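Local structure of choline/ethanolamine kinase family protein (Mesorhizobium loti, 3DXQ) at residues Pro205-Leu209 with Leu226-Phe231; Arg115-Gly119 with Ala174-Cys178; Arg240-Ile245 with His294-Val298. The protein probably phosphorylates ethanolamine or a similar small amino alcohol, as a kinase of the choline/ethanolamine family with a protein-kinase-like fold. All blocks are in the same frame, centred on the assembly; numbering follows the deposited sequence.

The three contacts form a row through the mainly helical lobe of the kinase-like fold. Contact 2 leads into the sequence that matches the family's catalytic loop. Contact 1 lies next to it, with centres about 10 Å apart. Tyr230 OH and His118 ND1, 2.6 Å apart, join the two in a probable hydrogen bond. Asp208 OD1 of contact 1 also probably accepts a bond from Cys178 N at 2.8 Å. Contact 3 is centred about 13 Å from contact 1, and Met227 of contact 1 packs on Arg240 and Val243 of contact 3. Contacts 2 and 3 do not touch. Their nearest atoms are about 9 Å apart, so contact 1 bridges them.

Contact 1: residues Pro205-Leu209 with Leu226-Phe231; sequences PLWDL and LMRAYF
Leu209 packs against Tyr230 where helix 206-215 meets helix 220-231, in the helical lobe of the kinase-like fold. Only 16 residues separate the segments, so this is a local helix-helix pairing. The main ring contact is a CH-pi interaction. Leu209 CD1 sits over the centre of one face of the Tyr230 ring, 4.0 Å from the centroid and 11° off the normal. The second methyl, Leu209 CD2, lies against the root of the ring, 3.7 Å from Tyr230 CD2. The tyrosine reaches across because its CG is anti to the backbone N (chi1 179°), which sends the ring from its own helix toward the start of the other.

The remaining apolar contacts flank this pair. Leu209 CB meets Leu226 CD2 at 4.1 Å. Leu209 CD2 also comes near CG of Met227, a selenomethionine. Leu206 CD2 touches both aromatic residues, at 3.9 Å from Tyr230 CE2 and 3.8 Å from Phe231 CZ. The two rings touch each other as well, with Tyr230 CD2 over one Phe231 face, offset toward its rim.

No hydrogen bond crosses between the segments. The polar end of Tyr230 is satisfied by His118 of helix 106-118, which anchors the far end of the ring. Phe114 of that helix also touches Leu209. Helix 237-263 also borders the contact, where Leu206 rests on Arg242 and Phe231 on Glu239. Pro205 ends the row of contacts: its side chain lies at about a right angle to that of Tyr230, with Pro205 CB 3.3 Å from Tyr230 OH.

Contact 2: residues Arg115-Gly119 with Ala174-Cys178; sequences RKLHG and AACHC
The His118 ring meets strand 174-176 at its edge: Ala175 O lies in the ring plane, 3.3 Å from His118 CD2. Cys176 SG makes an oblique sulfur-aromatic contact, 4.2 Å from the centroid of the His118 ring and 42° off the normal. Its nearest ring atom is His118 NE2, 3.6 Å from Cys176 SG. Ala174 CB also comes in obliquely and packs on His118 CB at 3.9 Å. With CG anti to the carbonyl carbon (chi1 -60°), the ring is turned across to the strand, where its edge reaches Ala175 O. Both ring nitrogens are bonded outside the segments, ND1 to Tyr230 OH and NE2 to Asp208 OD2, which fixes the ring's rotation.

The contact seats the end of helix 106-118 against the strand that leads into the probable catalytic loop, where His177, Asp179 and Asn184 match the HxDxxxxN motif of these phosphotransferases. Asp208 also takes the backbone N of His177 and of Cys178, so one carboxylate ties the loop's first residues to His118. The His177 ring turns away from the helix. Its ND1 bonds to Asp179 N, its NE2 to Val195 O, and it meets the Trp197 ring edge-to-face.

Leu117 packs beside the ring, with its CG against the Ala175 carbonyl, 3.3 Å from Ala175 O. This carbonyl thus touches both Leu117 and His118. One methyl, Leu117 CD2, reaches on to the His177 backbone, 3.9 Å from His177 N.

Contact 3: residues Arg240-Ile245 with His294-Val298; sequences RGRVVI and HLAAV
Gly241 and His294 bring two helices together in the C-terminal lobe of the kinase-like fold: helix 237-263 and helix 289-300, the last helix of the chain. The axes of their short segments approach to 8.1 Å, with 123° between their directions. The tight part centres on Gly241. It has no side chain, and its CA comes to 4.2 Å from His294 CA. His294 O is 3.7 Å from Gly241 CA. One turn on, Val298 lays a methyl on the same backbone, with Val298 CG2 3.4 Å from Gly241 C. Arg242 starts out away from the partner helix, yet its CG still touches that methyl; its guanidinium goes on to a salt bridge with Asp204. The side chains of Ile245 and Leu295 both rest on Val162 of helix 152-167. Gly241, Ile245 and Val298 are buried.

His294, Val244 and Arg240, by contrast, are partly exposed, and the His294 ring organises this looser part. With CG anti to the carbonyl carbon (chi1 -77°), the ring is set against Arg240, Gly241 and Val244. Val244 CG2 stands over one face, offset toward the rim, in a CH-pi contact 3.9 Å from the centroid and 14° off the normal. Replacing His294 by alanine removes the ring, which is likely to open a gap beside Val244 and the Arg240 chain and deprive both of the surface they pack on. The guanidinium of Arg240 forms a salt bridge with Glu224, while the aliphatic part of the same side chain sets Arg240 CD at the ring edge, 3.7 Å from His294 NE2.

Contact 1: residues Pro205-Leu209 with Leu226-Phe231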
loop_
_atom_site.group_PDB
_atom_site.type_symbol
_atom_site.label_atom_id
_atom_site.label_comp_id
_atom_site.label_asym_id
_atom_site.label_seq_id
_atom_site.Cartn_x
_atom_site.Cartn_y
_atom_site.Cartn_z
ATOM N N PRO A 205 9.098 2.792 8.602
ATOM C CA PRO A 205 8.402 3.836 7.883
ATOM C C PRO A 205 8.775 3.933 6.419
ATOM O O PRO A 205 7.928 4.293 5.605
ATOM C CB PRO A 205 8.846 5.119 8.615
ATOM C CG PRO A 205 9.995 4.730 9.454
ATOM C CD PRO A 205 9.715 3.327 9.826
ATOM N N LEU A 206 10.023 3.626 6.082
ATOM C CA LEU A 206 10.471 3.711 4.693
ATOM C C LEU A 206 9.928 2.610 3.792
ATOM O O LEU A 206 10.147 2.630 2.570
ATOM C CB LEU A 206 12.011 3.788 4.608
ATOM C CG LEU A 206 12.590 4.989 5.343
ATOM C CD1 LEU A 206 14.022 5.245 4.945
ATOM C CD2 LEU A 206 11.713 6.249 5.150
ATOM N N TRP A 207 9.218 1.649 4.368
ATOM C CA TRP A 207 8.562 0.648 3.537
ATOM C C TRP A 207 7.453 1.328 2.740
ATOM O O TRP A 207 7.257 1.024 1.559
ATOM C CB TRP A 207 7.949 -0.470 4.359
ATOM C CG TRP A 207 6.958 -1.222 3.580
ATOM C CD1 TRP A 207 5.632 -0.925 3.442
ATOM C CD2 TRP A 207 7.196 -2.397 2.806
ATOM N NE1 TRP A 207 5.025 -1.850 2.622
ATOM C CE2 TRP A 207 5.959 -2.772 2.228
ATOM C CE3 TRP A 207 8.325 -3.175 2.556
ATOM C CZ2 TRP A 207 5.827 -3.874 1.411
ATOM C CZ3 TRP A 207 8.197 -4.281 1.737
ATOM C CH2 TRP A 207 6.955 -4.620 1.167
ATOM N N ASP A 208 6.730 2.233 3.400
ATOM C CA ASP A 208 5.656 2.981 2.769
ATOM C C ASP A 208 6.157 3.789 1.587
ATOM O O ASP A 208 5.532 3.783 0.506
ATOM C CB ASP A 208 4.969 3.923 3.787
ATOM C CG ASP A 208 3.914 3.212 4.646
ATOM O OD1 ASP A 208 3.634 2.002 4.408
ATOM O OD2 ASP A 208 3.334 3.880 5.541
ATOM N N LEU A 209 7.272 4.489 1.795
ATOM C CA LEU A 209 7.893 5.290 0.722
ATOM C C LEU A 209 8.319 4.403 -0.431
ATOM O O LEU A 209 8.042 4.714 -1.591
ATOM C CB LEU A 209 9.073 6.137 1.224
ATOM C CG LEU A 209 8.642 7.442 1.927
ATOM C CD1 LEU A 209 7.824 7.207 3.209
ATOM C CD2 LEU A 209 9.821 8.341 2.259
ATOM N N LEU A 226 9.568 13.163 -3.074
ATOM C CA LEU A 226 8.870 12.392 -2.023
ATOM C C LEU A 226 9.664 12.393 -0.719
ATOM O O LEU A 226 9.142 12.705 0.340
ATOM C CB LEU A 226 8.684 10.938 -2.485
ATOM C CG LEU A 226 8.120 9.895 -1.511
ATOM C CD1 LEU A 226 6.614 10.168 -1.147
ATOM C CD2 LEU A 226 8.311 8.481 -2.053
HETATM N N MSE A 227 10.936 12.032 -0.807
HETATM C CA MSE A 227 11.776 11.925 0.377
HETATM C C MSE A 227 12.043 13.280 1.010
HETATM O O MSE A 227 12.004 13.429 2.242
HETATM C CB MSE A 227 13.086 11.196 0.036
HETATM C CG MSE A 227 12.846 9.730 -0.283
HETATM SE SE MSE A 227 14.441 8.684 -0.706
HETATM C CE MSE A 227 15.117 9.857 -2.253
ATOM N N ARG A 228 12.300 14.276 0.177
ATOM C CA ARG A 228 12.562 15.602 0.687
ATOM C C ARG A 228 11.361 16.104 1.464
ATOM O O ARG A 228 11.532 16.679 2.522
ATOM C CB ARG A 228 12.934 16.559 -0.448
ATOM C CG ARG A 228 13.172 18.010 -0.017
ATOM C CD ARG A 228 13.569 18.888 -1.207
ATOM N NE ARG A 228 14.929 18.586 -1.667
ATOM C CZ ARG A 228 16.047 19.078 -1.123
ATOM N NH1 ARG A 228 16.002 19.911 -0.079
ATOM N NH2 ARG A 228 17.225 18.726 -1.625
ATOM N N ALA A 229 10.154 15.887 0.943
ATOM C CA ALA A 229 8.936 16.341 1.622
ATOM C C ALA A 229 8.719 15.536 2.875
ATOM O O ALA A 229 8.234 16.059 3.867
ATOM C CB ALA A 229 7.711 16.239 0.704
ATOM N N TYR A 230 9.076 14.256 2.817
ATOM C CA TYR A 230 8.904 13.358 3.967
ATOM C C TYR A 230 9.838 13.659 5.137
ATOM O O TYR A 230 9.386 13.711 6.278
ATOM C CB TYR A 230 9.088 11.894 3.548
ATOM C CG TYR A 230 8.941 10.937 4.689
ATOM C CD1 TYR A 230 7.683 10.628 5.207
ATOM C CD2 TYR A 230 10.056 10.375 5.296
ATOM C CE1 TYR A 230 7.545 9.775 6.303
ATOM C CE2 TYR A 230 9.924 9.494 6.375
ATOM C CZ TYR A 230 8.681 9.195 6.863
ATOM O OH TYR A 230 8.576 8.337 7.929
ATOM N N PHE A 231 11.127 13.836 4.835
ATOM C CA PHE A 231 12.171 14.005 5.841
ATOM C C PHE A 231 12.377 15.429 6.296
ATOM O O PHE A 231 13.019 15.655 7.312
ATOM C CB PHE A 231 13.517 13.548 5.278
ATOM C CG PHE A 231 13.652 12.059 5.113
ATOM C CD1 PHE A 231 13.456 11.198 6.192
ATOM C CD2 PHE A 231 14.014 11.527 3.900
ATOM C CE1 PHE A 231 13.599 9.818 6.032
ATOM C CE2 PHE A 231 14.172 10.162 3.735
ATOM C CZ PHE A 231 13.967 9.303 4.799
#

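Contact 2: residues Arg115-Gly119 with Ala174-Cys178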
loop_
_atom_site.group_PDB
_atom_site.type_symbol
_atom_site.label_atom_id
_atom_site.label_comp_id
_atom_site.label_asym_id
_atom_site.label_seq_id
_atom_site.Cartn_x
_atom_site.Cartn_y
_atom_site.Cartn_z
ATOM N N ARG A 115 4.381 11.642 6.445
ATOM C CA ARG A 115 5.061 12.306 7.543
ATOM C C ARG A 115 4.125 12.526 8.707
ATOM O O ARG A 115 4.489 12.328 9.858
ATOM C CB ARG A 115 5.610 13.645 7.079
ATOM C CG ARG A 115 6.495 14.364 8.082
ATOM C CD ARG A 115 7.145 15.507 7.367
ATOM N NE ARG A 115 7.867 16.423 8.226
ATOM C CZ ARG A 115 8.432 17.544 7.794
ATOM N NH1 ARG A 115 8.376 17.881 6.511
ATOM N NH2 ARG A 115 9.057 18.338 8.641
ATOM N N LYS A 116 2.911 12.957 8.380
ATOM C CA LYS A 116 1.884 13.186 9.367
ATOM C C LYS A 116 1.512 11.872 10.027
ATOM O O LYS A 116 1.362 11.818 11.262
ATOM C CB LYS A 116 0.660 13.821 8.722
ATOM C CG LYS A 116 -0.287 14.466 9.733
ATOM C CD LYS A 116 -1.289 15.377 9.006
ATOM C CE LYS A 116 -2.395 15.878 9.896
ATOM N NZ LYS A 116 -3.465 16.411 9.031
ATOM N N LEU A 117 1.397 10.830 9.204
ATOM C CA LEU A 117 1.022 9.499 9.682
ATOM C C LEU A 117 2.034 8.943 10.632
ATOM O O LEU A 117 1.703 8.623 11.763
ATOM C CB LEU A 117 0.838 8.517 8.517
ATOM C CG LEU A 117 0.598 7.043 8.877
ATOM C CD1 LEU A 117 -0.689 6.913 9.698
ATOM C CD2 LEU A 117 0.581 6.130 7.633
ATOM N N HIS A 118 3.265 8.803 10.160
ATOM C CA HIS A 118 4.336 8.192 10.958
ATOM C C HIS A 118 4.646 9.011 12.192
ATOM O O HIS A 118 4.943 8.484 13.244
ATOM C CB HIS A 118 5.588 8.011 10.121
ATOM C CG HIS A 118 5.392 7.136 8.924
ATOM N ND1 HIS A 118 6.212 7.189 7.823
ATOM C CD2 HIS A 118 4.451 6.204 8.648
ATOM C CE1 HIS A 118 5.793 6.318 6.922
ATOM N NE2 HIS A 118 4.729 5.700 7.400
ATOM N N GLY A 119 4.538 10.316 12.066
ATOM C CA GLY A 119 4.755 11.218 13.192
ATOM C C GLY A 119 3.594 11.351 14.130
ATOM O O GLY A 119 3.692 12.107 15.096
ATOM N N ALA A 174 7.153 2.570 12.912
ATOM C CA ALA A 174 6.104 3.549 12.809
ATOM C C ALA A 174 4.806 2.882 12.363
ATOM O O ALA A 174 4.829 1.796 11.749
ATOM C CB ALA A 174 6.522 4.618 11.810
ATOM N N ALA A 175 3.684 3.534 12.685
ATOM C CA ALA A 175 2.371 3.135 12.182
ATOM C C ALA A 175 2.301 3.338 10.659
ATOM O O ALA A 175 2.108 4.443 10.195
ATOM C CB ALA A 175 1.280 3.969 12.871
ATOM N N CYS A 176 2.454 2.260 9.893
ATOM C CA CYS A 176 2.514 2.346 8.443
ATOM C C CYS A 176 1.296 1.799 7.725
ATOM O O CYS A 176 0.683 0.836 8.159
ATOM C CB CYS A 176 3.750 1.609 7.953
ATOM S SG CYS A 176 5.275 2.322 8.566
ATOM N N HIS A 177 0.980 2.413 6.589
ATOM C CA HIS A 177 -0.132 1.974 5.767
ATOM C C HIS A 177 0.149 0.614 5.132
ATOM O O HIS A 177 -0.757 -0.203 5.026
ATOM C CB HIS A 177 -0.399 2.988 4.674
ATOM C CG HIS A 177 -1.551 2.630 3.803
ATOM N ND1 HIS A 177 -1.455 1.686 2.803
ATOM C CD2 HIS A 177 -2.828 3.089 3.779
ATOM C CE1 HIS A 177 -2.630 1.571 2.202
ATOM N NE2 HIS A 177 -3.478 2.413 2.773
ATOM N N CYS A 178 1.386 0.413 4.668
ATOM C CA CYS A 178 1.870 -0.883 4.153
ATOM C C CYS A 178 1.463 -1.323 2.752
ATOM O O CYS A 178 2.111 -2.193 2.186
ATOM C CB CYS A 178 1.564 -2.004 5.137
ATOM S SG CYS A 178 2.443 -1.797 6.679
#

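Contact 3: residues Arg240-Ile245 with His294-Val298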
loop_
_atom_site.group_PDB
_atom_site.type_symbol
_atom_site.label_atom_id
_atom_site.label_comp_id
_atom_site.label_asym_id
_atom_site.label_seq_id
_atom_site.Cartn_x
_atom_site.Cartn_y
_atom_site.Cartn_z
ATOM N N ARG A 240 17.925 6.682 1.694
ATOM C CA ARG A 240 17.717 6.392 0.273
ATOM C C ARG A 240 17.905 4.915 0.014
ATOM O O ARG A 240 17.134 4.307 -0.718
ATOM C CB ARG A 240 18.726 7.182 -0.544
ATOM C CG ARG A 240 18.508 7.218 -2.039
ATOM C CD ARG A 240 19.689 7.930 -2.683
ATOM N NE ARG A 240 20.042 9.152 -1.945
ATOM C CZ ARG A 240 19.440 10.326 -2.115
ATOM N NH1 ARG A 240 18.481 10.436 -2.999
ATOM N NH2 ARG A 240 19.780 11.392 -1.397
ATOM N N GLY A 241 18.939 4.336 0.610
ATOM C CA GLY A 241 19.209 2.907 0.466
ATOM C C GLY A 241 18.066 2.015 0.941
ATOM O O GLY A 241 17.788 0.971 0.354
ATOM N N ARG A 242 17.426 2.406 2.033
ATOM C CA ARG A 242 16.321 1.615 2.557
ATOM C C ARG A 242 15.128 1.677 1.609
ATOM O O ARG A 242 14.491 0.663 1.328
ATOM C CB ARG A 242 15.975 2.012 4.007
ATOM C CG ARG A 242 16.545 0.996 4.984
ATOM C CD ARG A 242 16.672 1.410 6.433
ATOM N NE ARG A 242 15.485 2.029 7.030
ATOM C CZ ARG A 242 15.486 3.230 7.620
ATOM N NH1 ARG A 242 16.598 3.958 7.689
ATOM N NH2 ARG A 242 14.384 3.722 8.147
ATOM N N VAL A 243 14.855 2.860 1.078
ATOM C CA VAL A 243 13.753 3.000 0.144
ATOM C C VAL A 243 14.016 2.086 -1.056
ATOM O O VAL A 243 13.186 1.256 -1.431
ATOM C CB VAL A 243 13.559 4.441 -0.307
ATOM C CG1 VAL A 243 12.358 4.523 -1.214
ATOM C CG2 VAL A 243 13.369 5.343 0.877
ATOM N N VAL A 244 15.187 2.202 -1.643
ATOM C CA VAL A 244 15.501 1.366 -2.803
ATOM C C VAL A 244 15.391 -0.130 -2.444
ATOM O O VAL A 244 14.867 -0.921 -3.223
ATOM C CB VAL A 244 16.861 1.739 -3.376
ATOM C CG1 VAL A 244 17.299 0.767 -4.461
ATOM C CG2 VAL A 244 16.792 3.153 -3.913
ATOM N N ILE A 245 15.843 -0.500 -1.249
ATOM C CA ILE A 245 15.771 -1.885 -0.787
ATOM C C ILE A 245 14.319 -2.378 -0.742
ATOM O O ILE A 245 14.004 -3.499 -1.207
ATOM C CB ILE A 245 16.439 -2.042 0.608
ATOM C CG1 ILE A 245 17.951 -2.169 0.442
ATOM C CG2 ILE A 245 15.934 -3.260 1.336
ATOM C CD1 ILE A 245 18.339 -3.340 -0.415
ATOM N N HIS A 294 23.542 0.982 -2.636
ATOM C CA HIS A 294 22.444 1.265 -1.718
ATOM C C HIS A 294 22.401 0.256 -0.575
ATOM O O HIS A 294 22.094 0.609 0.574
ATOM C CB HIS A 294 21.108 1.277 -2.458
ATOM C CG HIS A 294 20.870 2.523 -3.244
ATOM N ND1 HIS A 294 20.525 2.510 -4.576
ATOM C CD2 HIS A 294 20.933 3.827 -2.885
ATOM C CE1 HIS A 294 20.392 3.749 -5.008
ATOM N NE2 HIS A 294 20.638 4.568 -4.002
ATOM N N LEU A 295 22.709 -0.992 -0.911
ATOM C CA LEU A 295 22.721 -2.073 0.049
ATOM C C LEU A 295 23.854 -1.834 1.041
ATOM O O LEU A 295 23.648 -1.835 2.262
ATOM C CB LEU A 295 22.912 -3.393 -0.685
ATOM C CG LEU A 295 22.542 -4.682 0.036
ATOM C CD1 LEU A 295 21.052 -4.658 0.317
ATOM C CD2 LEU A 295 22.945 -5.923 -0.791
ATOM N N ALA A 296 25.039 -1.578 0.498
ATOM C CA ALA A 296 26.236 -1.300 1.294
ATOM C C ALA A 296 26.034 -0.101 2.223
ATOM O O ALA A 296 26.545 -0.101 3.337
ATOM C CB ALA A 296 27.413 -1.078 0.389
ATOM N N ALA A 297 25.288 0.905 1.763
ATOM C CA ALA A 297 24.951 2.091 2.576
ATOM C C ALA A 297 23.995 1.735 3.722
ATOM O O ALA A 297 24.102 2.291 4.820
ATOM C CB ALA A 297 24.345 3.155 1.704
ATOM N N VAL A 298 23.047 0.828 3.479
ATOM C CA VAL A 298 22.169 0.380 4.558
ATOM C C VAL A 298 22.940 -0.449 5.567
ATOM O O VAL A 298 22.716 -0.285 6.779
ATOM C CB VAL A 298 20.952 -0.427 4.068
ATOM C CG1 VAL A 298 20.183 -0.992 5.236
ATOM C CG2 VAL A 298 20.025 0.457 3.252
#